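Local coordinates for protein yersinopine dehydrogenase (Yersinia pestis, PDB 6C4M) that catalyses the NADPH-dependent reductive condensation of pyruvate with the intermediate made by the adjacently encoded enzyme, the last step in making the metallophore yersinopine, at residues Q271-P276 with A387-D392. Numbering follows the deposited sequence.
Sequences QALFYP and ATVYQD
Val389 meets the C-terminal end of helix 267-274 through both its backbone and its side chain. Its N gives a nearly straight hydrogen bond to Leu273 O (2.9 Å, 175° at the hydrogen), the donor tilted 16° from the carbonyl plane. The isopropyl group of Val389 divides between two neighbours. With chi1 at -68°, Val389 CG1 lies anti to the carbonyl carbon and approaches the Phe274 ring obliquely, 3.7 Å from Phe274 CD1, while Val389 CG2 turns to the proline ring, 4.1 Å from Pro276 CD. Leu273 reaches across with one methyl: its CG is roughly anti to the backbone N, which carries Leu273 CD1 to 3.4 Å from Ala387 O, and CD2 sits over one face of the Phe274 ring, offset toward the rim. Thr388 lays its methyl CG2 3.4 Å from Ala272 O, with OG1 facing Pro276 CB at 3.8 Å. Behind this, Phe274 and Val389 both reach Phe441 of helix 425-445, and Val389 also touches Trp397, on the strand paired with 390-391. One backbone hydrogen bond, flanked by apolar side chains in a partly buried contact, thus joins the segment leading into strand 390-391 to the helix end, the side chain of Ala387 lying about 12 Å from the bound NADP.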
ATOM      1  N   GLN A 271     -12.678 -14.377  10.220  1.00 28.77           N
ATOM      2  CA  GLN A 271     -14.054 -14.356   9.729  1.00 26.65           C
ATOM      3  C   GLN A 271     -14.167 -15.017   8.358  1.00 27.78           C
ATOM      4  O   GLN A 271     -15.113 -15.776   8.107  1.00 29.64           O
ATOM      5  CB  GLN A 271     -14.578 -12.914   9.673  1.00 27.34           C
ATOM      6  CG  GLN A 271     -16.064 -12.805   9.315  1.00 28.38           C
ATOM      7  CD  GLN A 271     -16.600 -11.404   9.512  1.00 29.89           C
ATOM      8  OE1 GLN A 271     -16.553 -10.856  10.617  1.00 29.24           O
ATOM      9  NE2 GLN A 271     -17.055 -10.794   8.433  1.00 30.82           N
ATOM     10  N   ALA A 272     -13.215 -14.736   7.453  1.00 27.66           N
ATOM     11  CA  ALA A 272     -13.214 -15.402   6.151  1.00 27.63           C
ATOM     12  C   ALA A 272     -13.019 -16.901   6.310  1.00 33.28           C
ATOM     13  O   ALA A 272     -13.607 -17.706   5.582  1.00 32.77           O
ATOM     14  CB  ALA A 272     -12.101 -14.821   5.273  1.00 33.19           C
ATOM     15  N   LEU A 273     -12.195 -17.279   7.265  1.00 30.38           N
ATOM     16  CA  LEU A 273     -11.879 -18.685   7.474  1.00 33.98           C
ATOM     17  C   LEU A 273     -13.106 -19.450   7.947  1.00 33.98           C
ATOM     18  O   LEU A 273     -13.392 -20.553   7.465  1.00 32.02           O
ATOM     19  CB  LEU A 273     -10.754 -18.784   8.494  1.00 30.45           C
ATOM     20  CG  LEU A 273     -10.573 -20.115   9.206  1.00 36.21           C
ATOM     21  CD1 LEU A 273     -10.081 -21.136   8.184  1.00 34.86           C
ATOM     22  CD2 LEU A 273      -9.587 -19.935  10.332  1.00 27.93           C
ATOM     23  N   PHE A 274     -13.841 -18.875   8.892  1.00 30.21           N
ATOM     24  CA  PHE A 274     -14.916 -19.593   9.563  1.00 32.49           C
ATOM     25  C   PHE A 274     -16.300 -19.347   8.968  1.00 35.46           C
ATOM     26  O   PHE A 274     -17.254 -20.020   9.390  1.00 35.09           O
ATOM     27  CB  PHE A 274     -14.939 -19.232  11.046  1.00 28.13           C
ATOM     28  CG  PHE A 274     -13.849 -19.879  11.850  1.00 27.34           C
ATOM     29  CD1 PHE A 274     -13.760 -21.277  11.959  1.00 30.18           C
ATOM     30  CD2 PHE A 274     -12.928 -19.105  12.518  1.00 27.82           C
ATOM     31  CE1 PHE A 274     -12.744 -21.881  12.718  1.00 31.62           C
ATOM     32  CE2 PHE A 274     -11.921 -19.684  13.270  1.00 29.73           C
ATOM     33  CZ  PHE A 274     -11.830 -21.093  13.382  1.00 27.06           C
ATOM     34  N   TYR A 275     -16.441 -18.400   8.028  1.00 33.93           N
ATOM     35  CA  TYR A 275     -17.683 -18.144   7.291  1.00 30.25           C
ATOM     36  C   TYR A 275     -17.392 -18.403   5.817  1.00 34.43           C
ATOM     37  O   TYR A 275     -17.205 -17.463   5.029  1.00 39.80           O
ATOM     38  CB  TYR A 275     -18.174 -16.714   7.511  1.00 33.48           C
ATOM     39  CG  TYR A 275     -18.720 -16.475   8.890  1.00 34.47           C
ATOM     40  CD1 TYR A 275     -17.882 -16.111   9.931  1.00 33.50           C
ATOM     41  CD2 TYR A 275     -20.092 -16.649   9.164  1.00 34.94           C
ATOM     42  CE1 TYR A 275     -18.395 -15.892  11.219  1.00 33.02           C
ATOM     43  CE2 TYR A 275     -20.593 -16.460  10.443  1.00 31.60           C
ATOM     44  CZ  TYR A 275     -19.749 -16.066  11.456  1.00 35.80           C
ATOM     45  OH  TYR A 275     -20.227 -15.862  12.723  1.00 32.07           O
ATOM     46  N   PRO A 276     -17.346 -19.670   5.405  1.00 40.12           N
ATOM     47  CA  PRO A 276     -16.798 -20.000   4.082  1.00 42.26           C
ATOM     48  C   PRO A 276     -17.549 -19.398   2.933  1.00 51.32           C
ATOM     49  O   PRO A 276     -17.063 -19.484   1.799  1.00 54.15           O
ATOM     50  CB  PRO A 276     -16.888 -21.527   4.037  1.00 45.74           C
ATOM     51  CG  PRO A 276     -17.951 -21.871   4.990  1.00 46.03           C
ATOM     52  CD  PRO A 276     -17.842 -20.858   6.100  1.00 44.16           C
ATOM     53  N   ALA A 387      -7.571 -19.574   2.843  1.00 31.64           N
ATOM     54  CA  ALA A 387      -8.342 -20.801   2.773  1.00 32.43           C
ATOM     55  C   ALA A 387      -9.369 -20.831   3.902  1.00 35.34           C
ATOM     56  O   ALA A 387      -9.152 -20.268   4.977  1.00 36.40           O
ATOM     57  CB  ALA A 387      -7.405 -22.021   2.858  1.00 32.91           C
ATOM     58  N   THR A 388     -10.486 -21.504   3.652  1.00 32.19           N
ATOM     59  CA  THR A 388     -11.586 -21.586   4.603  1.00 34.78           C
ATOM     60  C   THR A 388     -11.688 -22.980   5.211  1.00 35.36           C
ATOM     61  O   THR A 388     -11.125 -23.959   4.705  1.00 33.87           O
ATOM     62  CB  THR A 388     -12.927 -21.240   3.930  1.00 37.69           C
ATOM     63  OG1 THR A 388     -13.307 -22.281   3.017  1.00 37.59           O
ATOM     64  CG2 THR A 388     -12.849 -19.927   3.169  1.00 35.51           C
ATOM     65  N   VAL A 389     -12.462 -23.069   6.292  1.00 33.98           N
ATOM     66  CA  VAL A 389     -12.860 -24.372   6.814  1.00 32.56           C
ATOM     67  C   VAL A 389     -13.507 -25.164   5.691  1.00 34.94           C
ATOM     68  O   VAL A 389     -14.104 -24.587   4.773  1.00 37.53           O
ATOM     69  CB  VAL A 389     -13.823 -24.257   8.004  1.00 31.93           C
ATOM     70  CG1 VAL A 389     -13.116 -23.674   9.204  1.00 30.64           C
ATOM     71  CG2 VAL A 389     -15.073 -23.425   7.619  1.00 37.20           C
ATOM     72  N   TYR A 390     -13.445 -26.490   5.794  1.00 38.58           N
ATOM     73  CA  TYR A 390     -13.935 -27.372   4.750  1.00 39.13           C
ATOM     74  C   TYR A 390     -14.327 -28.697   5.386  1.00 40.88           C
ATOM     75  O   TYR A 390     -13.866 -29.041   6.477  1.00 42.48           O
ATOM     76  CB  TYR A 390     -12.868 -27.583   3.668  1.00 39.45           C
ATOM     77  CG  TYR A 390     -11.638 -28.318   4.151  1.00 40.90           C
ATOM     78  CD1 TYR A 390     -11.579 -29.718   4.129  1.00 40.79           C
ATOM     79  CD2 TYR A 390     -10.532 -27.631   4.633  1.00 39.30           C
ATOM     80  CE1 TYR A 390     -10.451 -30.406   4.571  1.00 43.12           C
ATOM     81  CE2 TYR A 390      -9.386 -28.320   5.086  1.00 37.55           C
ATOM     82  CZ  TYR A 390      -9.356 -29.708   5.044  1.00 39.02           C
ATOM     83  OH  TYR A 390      -8.255 -30.421   5.489  1.00 46.38           O
ATOM     84  N   GLN A 391     -15.171 -29.447   4.682  1.00 43.76           N
ATOM     85  CA  GLN A 391     -15.577 -30.775   5.122  1.00 50.17           C
ATOM     86  C   GLN A 391     -14.784 -31.866   4.397  1.00 47.63           C
ATOM     87  O   GLN A 391     -14.437 -31.732   3.222  1.00 47.14           O
ATOM     88  CB  GLN A 391     -17.071 -30.979   4.895  1.00 45.20           C
ATOM     89  CG  GLN A 391     -17.906 -30.322   5.946  1.00 47.13           C
ATOM     90  CD  GLN A 391     -19.379 -30.387   5.635  1.00 48.34           C
ATOM     91  OE1 GLN A 391     -19.853 -29.826   4.644  1.00 51.63           O
ATOM     92  NE2 GLN A 391     -20.116 -31.079   6.482  1.00 50.86           N
ATOM     93  N   ASP A 392     -14.507 -32.957   5.109  1.00 44.33           N
ATOM     94  CA  ASP A 392     -13.799 -34.076   4.498  1.00 50.63           C
ATOM     95  C   ASP A 392     -14.821 -35.084   3.960  1.00 52.50           C
ATOM     96  O   ASP A 392     -16.025 -34.809   3.910  1.00 46.93           O
ATOM     97  CB  ASP A 392     -12.789 -34.691   5.474  1.00 43.55           C
ATOM     98  CG  ASP A 392     -13.426 -35.311   6.710  1.00 43.95           C
ATOM     99  OD1 ASP A 392     -14.646 -35.581   6.725  1.00 45.62           O
ATOM    100  OD2 ASP A 392     -12.668 -35.528   7.685  1.00 42.28           O
TER